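PDB 5CE6: FACT-Spt16 from Cicer arietinum, which probably serves as a histone chaperone subunit of the FACT complex, its N-terminal domain being linked to binding of histones H3-H4 during transcription. Local coordinates for residues K111-R114 with G118-I121; S134-I139 with A174-N179; L332-E337 with E361-D366; A430-I435 with D441-I446. All coordinates share one frame; numbering follows the deposited sequence.

The four contacts fall into two pairs, one in each of the two parts of the chain. Interactions 1 and 2 belong to the N-terminal lobe, where strand 120-125 leads into helix 133-145; their centres are about 23 Å apart and their nearest atoms about 10 Å. Interactions 3 and 4 lie in the M24 metallopeptidase-like part, with centres about 20 Å apart, and they touch: Gln336 NE2 of 332-337 makes a probable hydrogen bond of 3.0 Å to Asp431 OD2 of 430-435. Interactions 1 and 3 are on opposite sides of the chain's centre, about 53 Å between centres. The potassium ligands Ala295, Ser420 and Asn422 belong to none of the four contacts.

Interaction 1 of 4, residues K111-R114 with G118-I121; sequences KPAR and GVEI
Gly118 N and Val119 N turn back onto the last turns of helix 110-117, the first reaching Arg114 O in a weak hydrogen bond (3.0 Å, N-H...O angle 129°) and the second reaching Ala113 O in a weak, longer one of 3.5 Å. Val119 O packs beside Arg114, 3.5 Å from Arg114 CG. This is a glycine-terminated helix end: Gly118 is the first residue to leave helical angles, and its positive phi (73°) swings the chain out of the helix and into strand 120-125, at the edge of the six-stranded sheet of the N-terminal lobe. The apolar side of the turn is centred on the methyl of Ala113. Val119 CG2 approaches that methyl, Ala113 CB, to 3.8 Å. Ile121 comes at it end-on: with chi2 near trans (-176°) its chain is straight, and CD1 stands 3.6 Å from Ala113 CB, with CG1 just behind. Helix 26-42 and strand 93-98 complete the surroundings, Phe29 against Ala113, Tyr37 against Val119, and Ile94 against both Val119 and Ile121.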
loop_
_atom_site.group_PDB
_atom_site.type_symbol
_atom_site.label_atom_id
_atom_site.label_comp_id
_atom_site.label_asym_id
_atom_site.label_seq_id
_atom_site.Cartn_x
_atom_site.Cartn_y
_atom_site.Cartn_z
ATOM N N LYS A 111 -4.612 -15.536 -27.340
ATOM C CA LYS A 111 -4.866 -16.970 -27.204
ATOM C C LYS A 111 -5.082 -17.397 -25.737
ATOM O O LYS A 111 -6.066 -18.078 -25.437
ATOM C CB LYS A 111 -3.787 -17.810 -27.910
ATOM N N PRO A 112 -4.187 -16.978 -24.818
ATOM C CA PRO A 112 -4.407 -17.308 -23.403
ATOM C C PRO A 112 -5.739 -16.804 -22.844
ATOM O O PRO A 112 -6.326 -17.476 -21.995
ATOM C CB PRO A 112 -3.252 -16.593 -22.702
ATOM C CG PRO A 112 -2.167 -16.579 -23.725
ATOM C CD PRO A 112 -2.861 -16.362 -25.027
ATOM N N ALA A 113 -6.201 -15.641 -23.296
ATOM C CA ALA A 113 -7.477 -15.107 -22.815
ATOM C C ALA A 113 -8.637 -15.949 -23.341
ATOM O O ALA A 113 -9.603 -16.213 -22.625
ATOM C CB ALA A 113 -7.644 -13.651 -23.233
ATOM N N ARG A 114 -8.544 -16.352 -24.605
ATOM C CA ARG A 114 -9.535 -17.245 -25.191
ATOM C C ARG A 114 -9.621 -18.550 -24.411
ATOM O O ARG A 114 -10.708 -19.007 -24.057
ATOM C CB ARG A 114 -9.178 -17.570 -26.636
ATOM C CG ARG A 114 -9.817 -16.663 -27.659
ATOM C CD ARG A 114 -9.831 -17.335 -29.026
ATOM N NE ARG A 114 -8.502 -17.806 -29.402
ATOM C CZ ARG A 114 -7.587 -17.049 -29.998
ATOM N NH1 ARG A 114 -7.859 -15.784 -30.287
ATOM N NH2 ARG A 114 -6.400 -17.554 -30.305
ATOM N N GLY A 118 -12.711 -17.685 -22.185
ATOM C CA GLY A 118 -13.540 -17.648 -23.376
ATOM C C GLY A 118 -13.735 -16.253 -23.947
ATOM O O GLY A 118 -14.713 -16.003 -24.662
ATOM N N VAL A 119 -12.811 -15.344 -23.654
ATOM C CA VAL A 119 -12.951 -13.974 -24.156
ATOM C C VAL A 119 -12.046 -13.631 -25.341
ATOM O O VAL A 119 -10.945 -14.168 -25.487
ATOM C CB VAL A 119 -12.759 -12.911 -23.049
ATOM C CG1 VAL A 119 -13.707 -13.172 -21.891
ATOM C CG2 VAL A 119 -11.310 -12.871 -22.574
ATOM N N GLU A 120 -12.531 -12.714 -26.172
ATOM C CA GLU A 120 -11.798 -12.220 -27.319
ATOM C C GLU A 120 -11.175 -10.873 -26.970
ATOM O O GLU A 120 -11.882 -9.922 -26.655
ATOM C CB GLU A 120 -12.767 -12.053 -28.486
ATOM C CG GLU A 120 -12.153 -11.648 -29.799
ATOM C CD GLU A 120 -13.215 -11.377 -30.849
ATOM O OE1 GLU A 120 -14.412 -11.346 -30.478
ATOM O OE2 GLU A 120 -12.854 -11.194 -32.032
ATOM N N ILE A 121 -9.851 -10.796 -27.007
ATOM C CA ILE A 121 -9.172 -9.519 -26.822
ATOM C C ILE A 121 -9.181 -8.697 -28.105
ATOM O O ILE A 121 -8.767 -9.173 -29.161
ATOM C CB ILE A 121 -7.742 -9.727 -26.343
ATOM C CG1 ILE A 121 -7.778 -10.291 -24.926
ATOM C CG2 ILE A 121 -6.963 -8.425 -26.391
ATOM C CD1 ILE A 121 -6.442 -10.449 -24.305
#

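Interaction 2 of 4, residues S134-I139 with A174-N179; sequences SSMDAI and AEKLKN
Lys176 reaches across from helix 168-179 to Met136 and Asp137 of helix 133-145, two helices whose nearest CA atoms here, those of Met136 and Lys176, are 7.6 Å apart. Its CB points toward the other helix, and the chain then runs nearly straight out to CE. The CD methylene lies against Met136, 3.6 Å from Met136 CB and 3.8 Å from Met136 SD, the two side chains crossing at about a right angle. Lys176 CE lies 3.6 Å from Asp137 OD1, and the bend at chi4 (-69°) then turns the ammonium toward that carboxylate. Lys176 NZ ends 3.0 Å from Asp137 OD1 in a hydrogen-bonded salt bridge, met on the syn side but 22° out of the carboxylate plane; OD2 is farther off. The thioether of Met136 continues inward among Leu97, Leu169 and Trp173, between the helices and the sheet of the lobe. A serine in place of Lys176 would probably leave the Asp137 carboxylate without its cation and open a gap beside Met136 CB. Lys176 thus works as an amphipathic arm, its CD methylene packing against the buried methionine while the charge is paired at the more exposed border.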
loop_
_atom_site.group_PDB
_atom_site.type_symbol
_atom_site.label_atom_id
_atom_site.label_comp_id
_atom_site.label_asym_id
_atom_site.label_seq_id
_atom_site.Cartn_x
_atom_site.Cartn_y
_atom_site.Cartn_z
ATOM N N SER A 134 -12.681 8.150 -31.566
ATOM C CA SER A 134 -13.417 7.150 -32.338
ATOM C C SER A 134 -13.319 5.748 -31.743
ATOM O O SER A 134 -14.292 4.996 -31.753
ATOM C CB SER A 134 -12.963 7.143 -33.800
ATOM O OG SER A 134 -13.457 8.278 -34.482
ATOM N N SER A 135 -12.148 5.394 -31.228
ATOM C CA SER A 135 -11.973 4.092 -30.593
ATOM C C SER A 135 -12.780 3.973 -29.305
ATOM O O SER A 135 -13.294 2.906 -28.992
ATOM C CB SER A 135 -10.496 3.803 -30.327
ATOM O OG SER A 135 -9.797 3.613 -31.544
ATOM N N MET A 136 -12.896 5.067 -28.559
ATOM C CA MET A 136 -13.716 5.052 -27.355
ATOM C C MET A 136 -15.180 4.813 -27.718
ATOM O O MET A 136 -15.872 4.050 -27.042
ATOM C CB MET A 136 -13.562 6.353 -26.569
ATOM C CG MET A 136 -12.135 6.676 -26.169
ATOM S SD MET A 136 -12.037 8.190 -25.173
ATOM C CE MET A 136 -10.265 8.364 -24.996
ATOM N N ASP A 137 -15.645 5.456 -28.791
ATOM C CA ASP A 137 -17.015 5.260 -29.257
ATOM C C ASP A 137 -17.260 3.806 -29.663
ATOM O O ASP A 137 -18.321 3.247 -29.391
ATOM C CB ASP A 137 -17.332 6.187 -30.439
ATOM C CG ASP A 137 -17.386 7.653 -30.042
ATOM O OD1 ASP A 137 -17.545 7.944 -28.841
ATOM O OD2 ASP A 137 -17.276 8.515 -30.943
ATOM N N ALA A 138 -16.278 3.200 -30.322
ATOM C CA ALA A 138 -16.393 1.803 -30.743
ATOM C C ALA A 138 -16.482 0.881 -29.528
ATOM O O ALA A 138 -17.305 -0.035 -29.487
ATOM C CB ALA A 138 -15.221 1.416 -31.615
ATOM N N ILE A 139 -15.621 1.124 -28.548
ATOM C CA ILE A 139 -15.640 0.351 -27.310
ATOM C C ILE A 139 -16.995 0.488 -26.607
ATOM O O ILE A 139 -17.572 -0.499 -26.140
ATOM C CB ILE A 139 -14.498 0.774 -26.353
ATOM C CG1 ILE A 139 -13.134 0.469 -26.973
ATOM C CG2 ILE A 139 -14.634 0.075 -25.024
ATOM C CD1 ILE A 139 -11.958 0.802 -26.074
ATOM N N ALA A 174 -13.573 9.526 -19.454
ATOM C CA ALA A 174 -14.493 9.759 -18.349
ATOM C C ALA A 174 -15.709 10.544 -18.823
ATOM O O ALA A 174 -16.837 10.263 -18.409
ATOM C CB ALA A 174 -13.792 10.489 -17.212
ATOM N N GLU A 175 -15.479 11.516 -19.705
ATOM C CA GLU A 175 -16.567 12.324 -20.251
ATOM C C GLU A 175 -17.480 11.490 -21.141
ATOM O O GLU A 175 -18.699 11.657 -21.122
ATOM C CB GLU A 175 -16.023 13.534 -21.022
ATOM C CG GLU A 175 -17.109 14.477 -21.532
ATOM C CD GLU A 175 -16.647 15.924 -21.632
ATOM O OE1 GLU A 175 -15.440 16.157 -21.870
ATOM O OE2 GLU A 175 -17.496 16.829 -21.464
ATOM N N LYS A 176 -16.887 10.583 -21.913
ATOM C CA LYS A 176 -17.657 9.724 -22.805
ATOM C C LYS A 176 -18.470 8.665 -22.054
ATOM O O LYS A 176 -19.578 8.314 -22.472
ATOM C CB LYS A 176 -16.743 9.068 -23.845
ATOM C CG LYS A 176 -16.288 10.029 -24.941
ATOM C CD LYS A 176 -15.567 9.313 -26.076
ATOM C CE LYS A 176 -15.299 10.246 -27.260
ATOM N NZ LYS A 176 -16.540 10.643 -27.967
ATOM N N LEU A 177 -17.915 8.149 -20.962
ATOM C CA LEU A 177 -18.663 7.240 -20.092
ATOM C C LEU A 177 -19.811 7.995 -19.439
ATOM O O LEU A 177 -20.953 7.532 -19.436
ATOM C CB LEU A 177 -17.759 6.632 -19.015
ATOM C CG LEU A 177 -17.139 5.273 -19.331
ATOM C CD1 LEU A 177 -16.371 4.742 -18.140
ATOM C CD2 LEU A 177 -18.213 4.285 -19.750
ATOM N N LYS A 178 -19.493 9.163 -18.891
ATOM C CA LYS A 178 -20.485 10.011 -18.251
ATOM C C LYS A 178 -21.655 10.281 -19.190
ATOM O O LYS A 178 -22.821 10.155 -18.805
ATOM C CB LYS A 178 -19.847 11.335 -17.824
ATOM N N ASN A 179 -21.333 10.632 -20.432
ATOM C CA ASN A 179 -22.346 11.030 -21.408
ATOM C C ASN A 179 -23.060 9.862 -22.094
ATOM O O ASN A 179 -24.043 10.061 -22.805
ATOM C CB ASN A 179 -21.746 11.992 -22.441
ATOM C CG ASN A 179 -21.332 13.323 -21.825
ATOM O OD1 ASN A 179 -21.900 13.760 -20.822
ATOM N ND2 ASN A 179 -20.339 13.973 -22.426
#

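Interaction 3 of 4, residues L332-E337 with E361-D366; sequences LLKAQE and EKDAPD
Within the helical layer of the M24-like part, whose relatives have the pita-bread fold, Lys334 of helix 323-342 bridges to Asp363 at the C-terminal end of helix 349-363. The CA atoms of Lys334 and Asp363 are 9.5 Å apart, and the lysine spans that gap fully stretched. Every torsion is close to trans, beginning with CG opposite the backbone N (chi1 -177°), which carries the ammonium well out from its own helix. Asp363 comes to it at about a right angle and offers one oxygen. Lys334 NZ is 2.8 Å from Asp363 OD2, a short salt bridge that uses the syn lone pair, on the side of the other oxygen. Asp363 OD1 is 3.8 Å from Lys334 NZ, which makes the grip one-sided. The lysine's last methylenes also lie close to the acceptor, Lys334 CD being 3.4 Å from Asp363 OD2.

Deeper between the same two helices the contact turns apolar, with Ala335 resting on Ala356 and Val359; Lys334 too touches Val359. Asp363 is the last helical residue before Ala364 breaks away, and its carbonyl accepts a weak hydrogen bond from Lys327. A second ammonium, Lys362 NZ, lies 4.9 Å from Asp363 OD1 and 6.6 Å from Lys334 NZ, so the carboxylate probably lies in a locally positive field and may also ease the repulsion between the two lysines. That setting probably steadies its negative charge, and lysines near the helix's C-terminal end may offset the partial negative charge there, while the solvent-facing position should keep the bridge's strength modest.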
loop_
_atom_site.group_PDB
_atom_site.type_symbol
_atom_site.label_atom_id
_atom_site.label_comp_id
_atom_site.label_asym_id
_atom_site.label_seq_id
_atom_site.Cartn_x
_atom_site.Cartn_y
_atom_site.Cartn_z
ATOM N N LEU A 332 2.229 1.798 23.639
ATOM C CA LEU A 332 2.076 1.672 22.187
ATOM C C LEU A 332 2.548 0.312 21.693
ATOM O O LEU A 332 1.890 -0.313 20.863
ATOM C CB LEU A 332 2.835 2.782 21.454
ATOM C CG LEU A 332 2.663 2.701 19.930
ATOM C CD1 LEU A 332 1.199 2.962 19.588
ATOM C CD2 LEU A 332 3.558 3.730 19.244
ATOM N N LEU A 333 3.699 -0.137 22.183
ATOM C CA LEU A 333 4.216 -1.446 21.797
ATOM C C LEU A 333 3.251 -2.579 22.167
ATOM O O LEU A 333 2.988 -3.478 21.354
ATOM C CB LEU A 333 5.605 -1.670 22.416
ATOM C CG LEU A 333 6.230 -3.053 22.213
ATOM C CD1 LEU A 333 6.347 -3.396 20.732
ATOM C CD2 LEU A 333 7.592 -3.082 22.870
ATOM N N LYS A 334 2.717 -2.533 23.380
ATOM C CA LYS A 334 1.796 -3.568 23.852
ATOM C C LYS A 334 0.510 -3.526 23.020
ATOM O O LYS A 334 -0.061 -4.566 22.680
ATOM C CB LYS A 334 1.513 -3.359 25.345
ATOM C CG LYS A 334 0.631 -4.401 25.999
ATOM C CD LYS A 334 0.527 -4.101 27.498
ATOM C CE LYS A 334 -0.451 -5.023 28.203
ATOM N NZ LYS A 334 -0.459 -4.741 29.674
ATOM N N ALA A 335 0.074 -2.319 22.669
ATOM C CA ALA A 335 -1.119 -2.162 21.844
ATOM C C ALA A 335 -0.898 -2.683 20.429
ATOM O O ALA A 335 -1.775 -3.341 19.856
ATOM C CB ALA A 335 -1.572 -0.711 21.821
ATOM N N GLN A 336 0.260 -2.369 19.850
ATOM C CA GLN A 336 0.567 -2.847 18.504
ATOM C C GLN A 336 0.637 -4.367 18.475
ATOM O O GLN A 336 0.147 -5.006 17.543
ATOM C CB GLN A 336 1.889 -2.263 17.993
ATOM C CG GLN A 336 2.075 -2.449 16.459
ATOM C CD GLN A 336 3.470 -2.913 16.068
ATOM O OE1 GLN A 336 4.258 -3.334 16.910
ATOM N NE2 GLN A 336 3.776 -2.843 14.770
ATOM N N GLU A 337 1.263 -4.947 19.492
ATOM C CA GLU A 337 1.360 -6.404 19.587
ATOM C C GLU A 337 -0.025 -7.027 19.725
ATOM O O GLU A 337 -0.256 -8.143 19.252
ATOM C CB GLU A 337 2.214 -6.822 20.787
ATOM C CG GLU A 337 3.698 -6.504 20.667
ATOM C CD GLU A 337 4.427 -6.625 22.009
ATOM O OE1 GLU A 337 3.787 -6.461 23.077
ATOM O OE2 GLU A 337 5.646 -6.884 21.995
ATOM N N GLU A 361 -6.760 1.637 27.166
ATOM C CA GLU A 361 -7.759 1.938 28.200
ATOM C C GLU A 361 -7.337 1.386 29.565
ATOM O O GLU A 361 -7.548 2.025 30.604
ATOM C CB GLU A 361 -9.142 1.406 27.798
ATOM C CG GLU A 361 -10.245 1.658 28.834
ATOM C CD GLU A 361 -10.606 3.130 28.998
ATOM O OE1 GLU A 361 -11.165 3.492 30.062
ATOM O OE2 GLU A 361 -10.342 3.922 28.066
ATOM N N LYS A 362 -6.726 0.205 29.563
ATOM C CA LYS A 362 -6.259 -0.411 30.805
ATOM C C LYS A 362 -5.013 0.264 31.381
ATOM O O LYS A 362 -4.969 0.591 32.569
ATOM C CB LYS A 362 -5.996 -1.913 30.611
ATOM C CG LYS A 362 -5.342 -2.588 31.822
ATOM C CD LYS A 362 -5.413 -4.106 31.737
ATOM C CE LYS A 362 -4.694 -4.772 32.907
ATOM N NZ LYS A 362 -5.180 -4.285 34.230
ATOM N N ASP A 363 -4.006 0.471 30.537
ATOM C CA ASP A 363 -2.685 0.877 31.009
ATOM C C ASP A 363 -2.467 2.395 31.026
ATOM O O ASP A 363 -1.658 2.901 31.810
ATOM C CB ASP A 363 -1.589 0.199 30.174
ATOM C CG ASP A 363 -1.446 -1.286 30.471
ATOM O OD1 ASP A 363 -2.117 -1.805 31.392
ATOM O OD2 ASP A 363 -0.631 -1.933 29.785
ATOM N N ALA A 364 -3.186 3.118 30.170
ATOM C CA ALA A 364 -3.054 4.577 30.089
ATOM C C ALA A 364 -4.324 5.252 29.574
ATOM O O ALA A 364 -4.342 5.763 28.457
ATOM C CB ALA A 364 -1.882 4.946 29.196
ATOM N N PRO A 365 -5.390 5.260 30.386
ATOM C CA PRO A 365 -6.693 5.731 29.904
ATOM C C PRO A 365 -6.666 7.159 29.357
ATOM O O PRO A 365 -7.400 7.472 28.417
ATOM C CB PRO A 365 -7.581 5.632 31.148
ATOM C CG PRO A 365 -6.628 5.572 32.310
ATOM C CD PRO A 365 -5.450 4.825 31.792
ATOM N N ASP A 366 -5.801 8.003 29.909
ATOM C CA ASP A 366 -5.714 9.389 29.458
ATOM C C ASP A 366 -5.055 9.524 28.082
ATOM O O ASP A 366 -5.125 10.583 27.458
ATOM C CB ASP A 366 -4.981 10.239 30.494
ATOM C CG ASP A 366 -5.653 10.201 31.856
ATOM O OD1 ASP A 366 -6.902 10.100 31.908
ATOM O OD2 ASP A 366 -4.932 10.274 32.874
#

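Interaction 4 of 4, residues A430-I435 with D441-I446; sequences ADTIII and DVVTSI
Thr444 OG1 is held from two sides by the neighbouring strand: it donates to Asp431 OD1 at 2.7 Å and accepts the amide of Thr432, with Thr432 N 3.0 Å away at an N-H...O angle of 157°. The hydroxyl takes the anti lone pair of Asp431 OD1, the one turned away from OD2. Chi1 of Thr444 (46°) sets OG1 between its own backbone N and carbonyl carbon, and there it can face both partners at once. The carboxylate has further mates, Arg315 on OD1 and both Lys449 and Gln336 on OD2, so the buried charge is probably well compensated. A valine in place of Thr444 would probably leave the Thr432 amide without its acceptor and Asp431 short of one donor.

Further along, the backbones pair directly. Val443 N bonds to Thr432 O at 2.9 Å, and Ile434 and Asp441 exchange two bonds, Ile434 N to Asp441 O being 2.8 Å. The apolar side chains divide between the two faces. Ile433 CG2 meets Val442 CG2 at 3.9 Å on one, while on the face of Ile434, Ile434 CG1 reaches Val443 CG1 at 3.8 Å, their side chains crossing at about a right angle next to Ile203 and Ala210 of helix 200-230. A type I turn from Val442 to Ser445 takes the chain away, and the Thr444 hydroxyl serves the amide that a continuing strand would have met with a carbonyl. The whole is an antiparallel beta hairpin, strand 424-435 with the short strand 440-442 at the edge of its four-stranded sheet.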
loop_
_atom_site.group_PDB
_atom_site.type_symbol
_atom_site.label_atom_id
_atom_site.label_comp_id
_atom_site.label_asym_id
_atom_site.label_seq_id
_atom_site.Cartn_x
_atom_site.Cartn_y
_atom_site.Cartn_z
ATOM N N ALA A 430 5.337 0.351 13.194
ATOM C CA ALA A 430 4.721 -0.363 12.075
ATOM C C ALA A 430 5.503 -1.602 11.726
ATOM O O ALA A 430 6.737 -1.603 11.749
ATOM C CB ALA A 430 4.582 0.535 10.841
ATOM N N ASP A 431 4.766 -2.654 11.384
ATOM C CA ASP A 431 5.366 -3.862 10.826
ATOM C C ASP A 431 4.528 -4.422 9.696
ATOM O O ASP A 431 3.339 -4.120 9.591
ATOM C CB ASP A 431 5.500 -4.941 11.898
ATOM C CG ASP A 431 6.627 -4.667 12.862
ATOM O OD1 ASP A 431 7.787 -4.982 12.525
ATOM O OD2 ASP A 431 6.356 -4.133 13.945
ATOM N N THR A 432 5.142 -5.282 8.878
ATOM C CA THR A 432 4.408 -5.994 7.819
ATOM C C THR A 432 4.169 -7.416 8.288
ATOM O O THR A 432 5.097 -8.095 8.730
ATOM C CB THR A 432 5.172 -6.001 6.499
ATOM O OG1 THR A 432 5.432 -4.649 6.124
ATOM C CG2 THR A 432 4.345 -6.659 5.402
ATOM N N ILE A 433 2.917 -7.857 8.247
ATOM C CA ILE A 433 2.619 -9.208 8.738
ATOM C C ILE A 433 1.881 -10.020 7.681
ATOM O O ILE A 433 1.124 -9.462 6.881
ATOM C CB ILE A 433 1.829 -9.191 10.055
ATOM C CG1 ILE A 433 0.380 -8.794 9.818
ATOM C CG2 ILE A 433 2.494 -8.273 11.104
ATOM C CD1 ILE A 433 -0.474 -8.976 11.059
ATOM N N ILE A 434 2.113 -11.332 7.679
ATOM C CA ILE A 434 1.476 -12.218 6.707
ATOM C C ILE A 434 0.547 -13.141 7.469
ATOM O O ILE A 434 0.951 -13.743 8.455
ATOM C CB ILE A 434 2.508 -13.097 5.975
ATOM C CG1 ILE A 434 3.648 -12.241 5.426
ATOM C CG2 ILE A 434 1.829 -13.914 4.863
ATOM C CD1 ILE A 434 3.317 -11.534 4.175
ATOM N N ILE A 435 -0.706 -13.241 7.035
ATOM C CA ILE A 435 -1.649 -14.114 7.729
ATOM C C ILE A 435 -1.599 -15.484 7.096
ATOM O O ILE A 435 -2.066 -15.672 5.981
ATOM C CB ILE A 435 -3.110 -13.624 7.646
ATOM C CG1 ILE A 435 -3.220 -12.160 8.094
ATOM C CG2 ILE A 435 -4.022 -14.552 8.476
ATOM C CD1 ILE A 435 -2.623 -11.859 9.473
ATOM N N ASP A 441 2.887 -14.258 10.583
ATOM C CA ASP A 441 4.318 -14.010 10.427
ATOM C C ASP A 441 4.611 -12.522 10.413
ATOM O O ASP A 441 4.108 -11.808 9.555
ATOM C CB ASP A 441 4.831 -14.610 9.115
ATOM C CG ASP A 441 4.713 -16.112 9.074
ATOM O OD1 ASP A 441 4.634 -16.729 10.157
ATOM O OD2 ASP A 441 4.706 -16.677 7.958
ATOM N N VAL A 442 5.430 -12.053 11.350
ATOM C CA VAL A 442 5.856 -10.652 11.310
ATOM C C VAL A 442 7.139 -10.639 10.494
ATOM O O VAL A 442 8.186 -11.048 10.979
ATOM C CB VAL A 442 6.128 -10.085 12.701
ATOM C CG1 VAL A 442 6.585 -8.619 12.591
ATOM C CG2 VAL A 442 4.873 -10.162 13.556
ATOM N N VAL A 443 7.054 -10.198 9.244
ATOM C CA VAL A 443 8.171 -10.378 8.316
ATOM C C VAL A 443 9.155 -9.204 8.330
ATOM O O VAL A 443 10.156 -9.215 7.617
ATOM C CB VAL A 443 7.710 -10.719 6.874
ATOM C CG1 VAL A 443 7.142 -12.127 6.820
ATOM C CG2 VAL A 443 6.688 -9.712 6.366
ATOM N N THR A 444 8.870 -8.206 9.165
ATOM C CA THR A 444 9.812 -7.119 9.415
ATOM C C THR A 444 10.386 -7.217 10.826
ATOM O O THR A 444 10.758 -6.206 11.426
ATOM C CB THR A 444 9.117 -5.754 9.286
ATOM O OG1 THR A 444 7.867 -5.807 9.987
ATOM C CG2 THR A 444 8.836 -5.424 7.832
ATOM N N SER A 445 10.444 -8.427 11.370
ATOM C CA SER A 445 11.042 -8.620 12.688
ATOM C C SER A 445 12.562 -8.421 12.600
ATOM O O SER A 445 13.248 -9.169 11.914
ATOM C CB SER A 445 10.723 -10.023 13.212
ATOM O OG SER A 445 10.998 -10.114 14.599
ATOM N N ILE A 446 13.086 -7.408 13.291
ATOM C CA ILE A 446 14.508 -7.071 13.179
ATOM C C ILE A 446 15.204 -6.943 14.523
ATOM O O ILE A 446 16.341 -6.466 14.603
ATOM C CB ILE A 446 14.727 -5.760 12.419
ATOM C CG1 ILE A 446 13.951 -4.615 13.072
ATOM C CG2 ILE A 446 14.333 -5.917 10.963
ATOM C CD1 ILE A 446 14.249 -3.259 12.446
#